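Local coordinates for uncharacterized protein (PDB 1VMJ), which is of unknown function, although it has been put forward as a putative thiamin phosphate synthase of the YjbQ (UPF0047) family, at residues A[35-40]-A[49-54]. Residues are numbered along the deposited sequence; the frame is centred on the assembly and turned at random.
Sequences PLLEEC and GLLLCN
Leu37 reaches from helix 34-44 to Leu51 and Cys53 of strand 49-55, a compact example of a helix packed on one face of a five-stranded antiparallel beta-sheet, in which 49-55 is the middle strand. No hydrogen bond joins the two segments; the join is wholly apolar. Its tight part is the fork of Leu37. One prong, CD2, meets CD2 of Leu51 at 4.1 Å, and these two side chains cross at about a right angle. The other prong, CD1, rests against SG of Cys53, also at 4.1 Å. Cys53 points its CB toward the helix, and with SG anti to the backbone N (chi1 -178°) the sulfur comes within range of both methyls of Leu37. Val146 of the adjacent strand 142-150 and Leu20 of the edge strand 14-22 also touch Leu37, so this one side chain spans three strands. The outer side of the helix is open to solvent: Glu38 and Glu39 are exposed, and OE2 of Glu39 forms a salt bridge with NH2 of Arg42. On the other face of the strand Leu52 is buried against Ile116 of the third subunit, and Leu50 against Leu50 of that subunit and Ile149 of the second. CD2 of Leu37 also lies 4.1 Å from CB of Cys53, so this one methyl touches both strand residues.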
# COMPACT_ATOMS: atom_id res chain seq x y z
N PRO A 35 12.72 -12.17 -10.67
CA PRO A 35 14.12 -12.58 -10.80
C PRO A 35 15.14 -11.45 -10.67
O PRO A 35 16.28 -11.68 -10.24
CB PRO A 35 14.17 -13.22 -12.18
CG PRO A 35 12.75 -13.58 -12.50
CD PRO A 35 11.94 -12.51 -11.86
N LEU A 36 14.76 -10.24 -11.05
CA LEU A 36 15.64 -9.09 -10.92
C LEU A 36 15.85 -8.77 -9.44
O LEU A 36 16.99 -8.57 -9.00
CB LEU A 36 15.06 -7.89 -11.68
CG LEU A 36 14.82 -8.11 -13.18
CD1 LEU A 36 14.18 -6.86 -13.75
CD2 LEU A 36 16.05 -8.46 -13.92
N LEU A 37 14.76 -8.74 -8.68
CA LEU A 37 14.83 -8.53 -7.23
C LEU A 37 15.67 -9.61 -6.52
O LEU A 37 16.46 -9.32 -5.63
CB LEU A 37 13.43 -8.40 -6.64
CG LEU A 37 12.86 -6.99 -6.62
CD1 LEU A 37 12.74 -6.38 -7.96
CD2 LEU A 37 11.51 -7.04 -5.94
N GLU A 38 15.53 -10.85 -6.96
CA GLU A 38 16.34 -11.94 -6.41
C GLU A 38 17.84 -11.64 -6.59
O GLU A 38 18.64 -11.86 -5.67
CB GLU A 38 15.97 -13.25 -7.10
CG GLU A 38 14.60 -13.75 -6.67
CD GLU A 38 14.14 -15.01 -7.40
OE1 GLU A 38 14.49 -15.20 -8.58
OE2 GLU A 38 13.38 -15.78 -6.79
N GLU A 39 18.20 -11.12 -7.77
CA GLU A 39 19.60 -10.79 -8.03
C GLU A 39 20.07 -9.57 -7.20
O GLU A 39 21.18 -9.55 -6.71
CB GLU A 39 19.83 -10.56 -9.52
CG GLU A 39 21.24 -10.18 -9.90
CD GLU A 39 22.25 -11.27 -9.66
OE1 GLU A 39 21.88 -12.40 -9.27
OE2 GLU A 39 23.43 -10.97 -9.87
N CYS A 40 19.20 -8.58 -7.00
CA CYS A 40 19.49 -7.47 -6.07
C CYS A 40 19.79 -7.99 -4.68
O CYS A 40 20.78 -7.60 -4.04
CB CYS A 40 18.33 -6.50 -5.97
SG CYS A 40 17.97 -5.54 -7.47
N GLY A 49 16.76 -8.29 6.66
CA GLY A 49 16.46 -6.91 6.40
C GLY A 49 15.09 -6.70 5.79
O GLY A 49 14.23 -7.57 5.87
N LEU A 50 14.89 -5.52 5.21
CA LEU A 50 13.68 -5.16 4.50
C LEU A 50 14.08 -4.62 3.15
O LEU A 50 15.02 -3.83 3.05
CB LEU A 50 12.87 -4.11 5.23
CG LEU A 50 12.25 -4.47 6.57
CD1 LEU A 50 11.55 -3.27 7.18
CD2 LEU A 50 11.26 -5.59 6.40
N LEU A 51 13.33 -5.02 2.13
CA LEU A 51 13.48 -4.55 0.77
C LEU A 51 12.24 -3.74 0.40
O LEU A 51 11.11 -4.17 0.57
CB LEU A 51 13.63 -5.73 -0.19
CG LEU A 51 13.67 -5.43 -1.69
CD1 LEU A 51 14.45 -6.53 -2.40
CD2 LEU A 51 12.31 -5.29 -2.33
N LEU A 52 12.47 -2.54 -0.12
CA LEU A 52 11.45 -1.72 -0.73
C LEU A 52 11.66 -1.77 -2.23
O LEU A 52 12.76 -1.61 -2.71
CB LEU A 52 11.64 -0.28 -0.26
CG LEU A 52 10.88 0.82 -0.99
CD1 LEU A 52 9.40 0.71 -0.74
CD2 LEU A 52 11.35 2.19 -0.63
N CYS A 53 10.57 -1.94 -2.95
CA CYS A 53 10.58 -1.81 -4.37
C CYS A 53 9.39 -0.97 -4.79
O CYS A 53 8.23 -1.36 -4.56
CB CYS A 53 10.52 -3.18 -5.02
SG CYS A 53 10.61 -3.11 -6.82
N ASN A 54 9.67 0.16 -5.43
CA ASN A 54 8.62 1.10 -5.79
C ASN A 54 8.77 1.66 -7.18
O ASN A 54 9.86 1.80 -7.69
CB ASN A 54 8.49 2.22 -4.75
CG ASN A 54 9.67 3.20 -4.78
OD1 ASN A 54 10.62 3.05 -4.01
ND2 ASN A 54 9.59 4.24 -5.63